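Local coordinates for protein proline dehydrogenase (Deinococcus radiodurans, PDB 4H6Q) that oxidises L-proline to delta-1-pyrroline-5-carboxylate with FAD as cofactor and a quinone as electron acceptor, the first step of proline breakdown to glutamate, at residues 176-179 / 180-184; 241-244 / 245-249. All blocks are in the same frame, centred on the assembly; numbering follows the deposited sequence.

Contact 1 of 2, residues 176-179 / 180-184; sequences GDRA and SLDDL
Arg-178 extends outward from the helix, and the carboxylate of Asp-182, four residues on, folds back to meet the end of its guanidinium. Arg-178 NH1 meets Asp-182 OD1 at 2.8 Å, and Arg-178 NH2 meets Asp-182 OD2 at 3.0 Å, each on the syn side of its oxygen. The planes of the two flat groups stand 46° apart, so they pair with a marked twist, each nitrogen sitting out of the carboxylate plane. CG of Arg-178 lies opposite the backbone N (chi1 -166°), and bends at chi2 and chi3 then set the guanidinium end against the carboxylate. An arginine suits this place: it is long enough to pack on Leu-216 and Gln-219 of helix 206-222 and has nitrogens for both Asp-182 and His-220 ND1. Water 2 joins Asp-182 OD1 to the backbone O of Arg-178.

The other main side chain turns back on the helix. Ser-180 OG, lying between its own backbone N and carbonyl carbon (chi1 79°), donates to Asp-177 O at 2.7 Å, a carbonyl to which Leu-181 N makes only a weak bond; serine's short hydroxyl arm can reach back to it. Water 1 ties this hydroxyl to Asp-177 OD1, whose carboxylate also pairs with Arg-173. The arrangement is an i to i+4 salt bridge at the C-terminal end of a barrel helix, where the chain passes through 3-10 turns toward strand 188-191.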
ATOM      1  N   GLY A 176       0.609   9.422 -17.585  1.00 14.90           N
ATOM      2  CA  GLY A 176       0.285  10.837 -17.565  1.00 16.10           C
ATOM      3  C   GLY A 176       0.058  11.330 -16.133  1.00 14.62           C
ATOM      4  O   GLY A 176       0.509  12.440 -15.759  1.00 16.91           O
ATOM      5  N   ASP A 177      -0.599  10.510 -15.308  1.00 13.96           N
ATOM      6  CA  ASP A 177      -0.803  10.882 -13.905  1.00 13.68           C
ATOM      7  C   ASP A 177       0.555  11.043 -13.200  1.00 13.56           C
ATOM      8  O   ASP A 177       0.756  11.995 -12.443  1.00 15.17           O
ATOM      9  CB  ASP A 177      -1.579   9.801 -13.155  1.00 13.80           C
ATOM     10  CG  ASP A 177      -3.044   9.736 -13.553  1.00 15.60           C
ATOM     11  OD1 ASP A 177      -3.639  10.775 -13.935  1.00 16.65           O
ATOM     12  OD2 ASP A 177      -3.610   8.639 -13.432  1.00 14.95           O
ATOM     13  N   ARG A 178       1.497  10.135 -13.479  1.00 13.47           N
ATOM     14  CA  ARG A 178       2.774  10.186 -12.805  1.00 12.71           C
ATOM     15  C   ARG A 178       3.511  11.472 -13.163  1.00 13.52           C
ATOM     16  O   ARG A 178       4.038  12.178 -12.296  1.00 13.91           O
ATOM     17  CB  ARG A 178       3.623   8.972 -13.178  1.00 13.63           C
ATOM     18  CG  ARG A 178       4.838   8.798 -12.225  1.00 13.03           C
ATOM     19  CD  ARG A 178       6.103   8.186 -12.971  1.00 14.51           C
ATOM     20  NE  ARG A 178       6.545   9.198 -13.955  1.00 14.56           N
ATOM     21  CZ  ARG A 178       7.157  10.341 -13.670  1.00 15.62           C
ATOM     22  NH1 ARG A 178       7.562  10.604 -12.418  1.00 15.20           N
ATOM     23  NH2 ARG A 178       7.371  11.219 -14.650  1.00 17.81           N
ATOM     24  N   ALA A 179       3.515  11.787 -14.447  1.00 14.04           N
ATOM     25  CA  ALA A 179       4.144  13.029 -14.879  1.00 15.47           C
ATOM     26  C   ALA A 179       3.472  14.257 -14.282  1.00 15.18           C
ATOM     27  O   ALA A 179       4.171  15.227 -13.936  1.00 17.17           O
ATOM     28  CB  ALA A 179       4.132  13.112 -16.431  1.00 17.88           C
ATOM     29  N   SER A 180       2.140  14.221 -14.122  1.00 15.84           N
ATOM     30  CA  SER A 180       1.412  15.379 -13.602  1.00 16.34           C
ATOM     31  C   SER A 180       1.760  15.673 -12.154  1.00 16.44           C
ATOM     32  O   SER A 180       1.570  16.791 -11.668  1.00 16.51           O
ATOM     33  CB  SER A 180      -0.108  15.184 -13.730  1.00 16.29           C
ATOM     34  OG  SER A 180      -0.596  14.318 -12.678  1.00 19.42           O
ATOM     35  N   LEU A 181       2.324  14.684 -11.467  1.00 14.89           N
ATOM     36  CA  LEU A 181       2.619  14.790 -10.047  1.00 15.17           C
ATOM     37  C   LEU A 181       4.065  15.204  -9.762  1.00 14.86           C
ATOM     38  O   LEU A 181       4.428  15.399  -8.582  1.00 15.07           O
ATOM     39  CB  LEU A 181       2.303  13.463  -9.320  1.00 14.95           C
ATOM     40  CG  LEU A 181       0.803  13.111  -9.274  1.00 14.42           C
ATOM     41  CD1 LEU A 181       0.659  11.662  -8.864  1.00 15.73           C
ATOM     42  CD2 LEU A 181       0.058  14.021  -8.305  1.00 16.11           C
ATOM     43  N   ASP A 182       4.895  15.342 -10.804  1.00 15.30           N
ATOM     44  CA  ASP A 182       6.337  15.522 -10.576  1.00 16.42           C
ATOM     45  C   ASP A 182       6.709  16.760  -9.760  1.00 16.98           C
ATOM     46  O   ASP A 182       7.736  16.761  -9.067  1.00 18.13           O
ATOM     47  CB  ASP A 182       7.140  15.533 -11.885  1.00 17.75           C
ATOM     48  CG  ASP A 182       7.581  14.140 -12.340  1.00 18.25           C
ATOM     49  OD1 ASP A 182       7.729  13.240 -11.505  1.00 17.83           O
ATOM     50  OD2 ASP A 182       7.843  13.945 -13.553  1.00 20.69           O
ATOM     51  N   ASP A 183       5.888  17.803  -9.811  1.00 16.78           N
ATOM     52  CA  ASP A 183       6.186  19.028  -9.062  1.00 17.22           C
ATOM     53  C   ASP A 183       6.126  18.799  -7.558  1.00 16.59           C
ATOM     54  O   ASP A 183       6.730  19.553  -6.776  1.00 20.19           O
ATOM     55  CB  ASP A 183       5.218  20.169  -9.449  1.00 17.88           C
ATOM     56  CG  ASP A 183       3.763  19.771  -9.230  1.00 18.50           C
ATOM     57  OD1 ASP A 183       3.280  18.811  -9.885  1.00 18.38           O
ATOM     58  OD2 ASP A 183       3.103  20.390  -8.383  1.00 19.40           O
ATOM     59  N   LEU A 184       5.428  17.742  -7.146  1.00 16.09           N
ATOM     60  CA  LEU A 184       5.308  17.436  -5.738  1.00 14.35           C
ATOM     61  C   LEU A 184       6.487  16.590  -5.222  1.00 15.00           C
ATOM     62  O   LEU A 184       6.566  16.325  -4.013  1.00 15.43           O
ATOM     63  CB  LEU A 184       4.005  16.607  -5.482  1.00 14.54           C
ATOM     64  CG  LEU A 184       2.723  17.374  -5.833  1.00 15.33           C
ATOM     65  CD1 LEU A 184       1.547  16.417  -5.639  1.00 16.96           C
ATOM     66  CD2 LEU A 184       2.505  18.610  -4.999  1.00 17.34           C
TER
HETATM   67  O   HOH W   1      -3.517  13.408 -12.937  1.00 32.46           O
HETATM   68  O   HOH W   2       5.589  12.153  -9.967  1.00 15.02           O
HETATM   69  O   HOH W   3       7.065  15.419 -15.645  1.00 35.14           O

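Contact 2 of 2, residues 241-244 / 245-249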
ATOM      1  N   LYS A 241      16.770  -4.086 -10.775  1.00 11.31           N
ATOM      2  CA  LYS A 241      18.138  -4.139 -10.261  0.57 11.20           C
ATOM      3  C   LYS A 241      19.105  -3.691 -11.345  1.00 11.76           C
ATOM      4  O   LYS A 241      20.061  -2.917 -11.092  1.00 12.14           O
ATOM      5  CB  LYS A 241      18.547  -5.547  -9.803  0.57 12.59           C
ATOM      6  CG  LYS A 241      17.756  -6.120  -8.656  0.57 14.45           C
ATOM      7  CD  LYS A 241      18.422  -7.387  -8.174  0.57 15.92           C
ATOM      8  CE  LYS A 241      17.532  -8.106  -7.235  0.57 16.25           C
ATOM      9  NZ  LYS A 241      18.070  -9.395  -6.702  0.57 17.02           N
ATOM     10  N   ARG A 242      18.890  -4.170 -12.564  1.00 11.98           N
ATOM     11  CA  ARG A 242      19.737  -3.818 -13.683  1.00 12.08           C
ATOM     12  C   ARG A 242      19.663  -2.312 -13.982  1.00 12.47           C
ATOM     13  O   ARG A 242      20.698  -1.654 -14.155  1.00 12.81           O
ATOM     14  CB  ARG A 242      19.200  -4.605 -14.874  1.00 13.70           C
ATOM     15  CG  ARG A 242      19.925  -4.393 -16.192  1.00 14.26           C
ATOM     16  CD  ARG A 242      19.536  -3.120 -16.959  1.00 16.00           C
ATOM     17  NE  ARG A 242      18.088  -3.026 -17.214  1.00 14.54           N
ATOM     18  CZ  ARG A 242      17.496  -1.959 -17.741  1.00 14.48           C
ATOM     19  NH1 ARG A 242      18.232  -0.898 -18.044  1.00 15.17           N
ATOM     20  NH2 ARG A 242      16.179  -1.924 -17.913  1.00 16.42           N
ATOM     21  N   PHE A 243      18.455  -1.758 -14.021  1.00 11.75           N
ATOM     22  CA  PHE A 243      18.252  -0.338 -14.318  1.00 12.24           C
ATOM     23  C   PHE A 243      18.946   0.535 -13.282  1.00 11.83           C
ATOM     24  O   PHE A 243      19.662   1.495 -13.637  1.00 11.93           O
ATOM     25  CB  PHE A 243      16.765  -0.047 -14.343  1.00 10.78           C
ATOM     26  CG  PHE A 243      16.430   1.392 -14.666  1.00 11.89           C
ATOM     27  CD1 PHE A 243      16.174   1.785 -15.978  1.00 13.24           C
ATOM     28  CD2 PHE A 243      16.377   2.350 -13.639  1.00 13.62           C
ATOM     29  CE1 PHE A 243      15.859   3.102 -16.296  1.00 14.06           C
ATOM     30  CE2 PHE A 243      16.037   3.684 -13.943  1.00 14.19           C
ATOM     31  CZ  PHE A 243      15.780   4.057 -15.290  1.00 16.24           C
ATOM     32  N   VAL A 244      18.776   0.192 -12.016  1.00 11.32           N
ATOM     33  CA  VAL A 244      19.401   0.980 -10.945  1.00 11.98           C
ATOM     34  C   VAL A 244      20.922   0.964 -11.058  1.00 13.08           C
ATOM     35  O   VAL A 244      21.583   2.012 -10.904  1.00 12.85           O
ATOM     36  CB  VAL A 244      18.908   0.424  -9.577  1.00 14.71           C
ATOM     37  CG1 VAL A 244      19.758   0.810  -8.414  1.00 16.56           C
ATOM     38  CG2 VAL A 244      17.425   0.857  -9.362  1.00 14.41           C
ATOM     39  N   LEU A 245      21.484  -0.200 -11.379  1.00 11.36           N
ATOM     40  CA  LEU A 245      22.930  -0.294 -11.561  1.00 12.30           C
ATOM     41  C   LEU A 245      23.391   0.566 -12.742  1.00 13.77           C
ATOM     42  O   LEU A 245      24.335   1.381 -12.620  1.00 14.28           O
ATOM     43  CB  LEU A 245      23.299  -1.769 -11.776  1.00 12.48           C
ATOM     44  CG  LEU A 245      24.785  -2.068 -12.074  1.00 14.40           C
ATOM     45  CD1 LEU A 245      25.750  -1.532 -10.978  1.00 16.69           C
ATOM     46  CD2 LEU A 245      24.956  -3.557 -12.268  1.00 14.93           C
ATOM     47  N   ALA A 246      22.710   0.452 -13.879  1.00 12.72           N
ATOM     48  CA  ALA A 246      23.132   1.183 -15.078  1.00 13.38           C
ATOM     49  C   ALA A 246      23.025   2.693 -14.906  1.00 14.37           C
ATOM     50  O   ALA A 246      23.780   3.440 -15.532  1.00 15.96           O
ATOM     51  CB  ALA A 246      22.294   0.776 -16.262  1.00 13.58           C
ATOM     52  N   HIS A 247      22.061   3.145 -14.100  1.00 14.29           N
ATOM     53  CA  HIS A 247      21.849   4.586 -13.901  1.00 13.80           C
ATOM     54  C   HIS A 247      22.517   5.173 -12.656  1.00 15.42           C
ATOM     55  O   HIS A 247      22.320   6.342 -12.352  1.00 17.58           O
ATOM     56  CB  HIS A 247      20.355   4.892 -13.901  1.00 14.08           C
ATOM     57  CG  HIS A 247      19.735   4.661 -15.245  1.00 15.23           C
ATOM     58  ND1 HIS A 247      19.538   5.665 -16.165  1.00 20.03           N
ATOM     59  CD2 HIS A 247      19.331   3.514 -15.846  1.00 15.64           C
ATOM     60  CE1 HIS A 247      19.015   5.153 -17.271  1.00 19.60           C
ATOM     61  NE2 HIS A 247      18.897   3.847 -17.114  1.00 20.29           N
ATOM     62  N   GLY A 248      23.334   4.377 -11.957  1.00 15.09           N
ATOM     63  CA  GLY A 248      24.036   4.879 -10.770  1.00 16.01           C
ATOM     64  C   GLY A 248      23.125   5.311  -9.636  1.00 16.28           C
ATOM     65  O   GLY A 248      23.467   6.200  -8.840  1.00 18.80           O
ATOM     66  N   ILE A 249      21.952   4.681  -9.522  1.00 13.06           N
ATOM     67  CA  ILE A 249      20.988   5.052  -8.499  1.00 14.16           C
ATOM     68  C   ILE A 249      21.312   4.368  -7.173  1.00 12.38           C
ATOM     69  O   ILE A 249      21.592   3.167  -7.133  1.00 14.45           O
ATOM     70  CB  ILE A 249      19.583   4.739  -9.012  1.00 14.65           C
ATOM     71  CG1 ILE A 249      19.257   5.711 -10.160  1.00 16.23           C
ATOM     72  CG2 ILE A 249      18.516   4.847  -7.885  1.00 13.98           C
ATOM     73  CD1 ILE A 249      18.013   5.356 -10.908  1.00 18.09           C
TER
HETATM   74  O   HOH W   4      17.953   1.953 -19.394  1.00 30.20           O
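The rings of Phe-243 and His-247, one helical turn apart, lie over each other in an offset stack, with centroids 3.9 Å apart and planes at 24°. His-247 CD2 sits above the middle of the phenyl ring, and the stack is tight where Phe-243 CE1 comes to 3.2 Å from His-247 NE2. With CG of Phe-243 opposite the backbone N (chi1 -179°), the ring stands out from the helix beside the position of His-247, whose N bonds Phe-243 O at 2.9 Å. Phe-243 also stacks with Phe-218 and touches Leu-221, both of helix 206-222, so a large apolar ring suits this buried side. Ile-249 completes the packed part: its CD1 lies 4.0 Å from Phe-243 CE2, and its CB is 4.0 Å from Val-244 CG1.

The backbone that brings Ile-249 back is a Schellman motif ending helix 234-246 of a beta-alpha-beta unit. Ile-249 N bonds Val-244 O at 3.0 Å, and Gly-248 N bonds Leu-245 O at 3.2 Å. Gly-248 takes up a positive phi of 63°, which a residue without a side chain adopts readily.

Toward solvent the contact is looser. Histidine suits the boundary, since its flat ring stacks while NE2 meets water 4 at the edge. This water reaches Arg-242 NH1 at 3.2 Å. Arg-242 lays its guanidinium over Phe-243 CB and pairs with Asp-239, a place for a long polar chain. The side chains of Leu-245 and Ala-246 are exposed too.

Contacts 1 and 2 each lie at the C-terminal end of a helix on the outside of the beta8-alpha8 barrel, and they do not touch: their centres are 22 Å apart and their nearest atoms about 11 Å. Helix 206-222 is the shared neighbour of both. Contact 1 lies nearer Met-190, an FAD-binding residue: the side chain of Arg-178 comes within about 4 Å of that of Met-190, whereas the side chain of Phe-243 in contact 2 is about 11 Å from it. The side chain of Asp-177 is about 12 Å from the bound FAD itself. On the side of contact 2, the side chain of Lys-241 is about 10 Å from that of Thr-231, another FAD-binding residue.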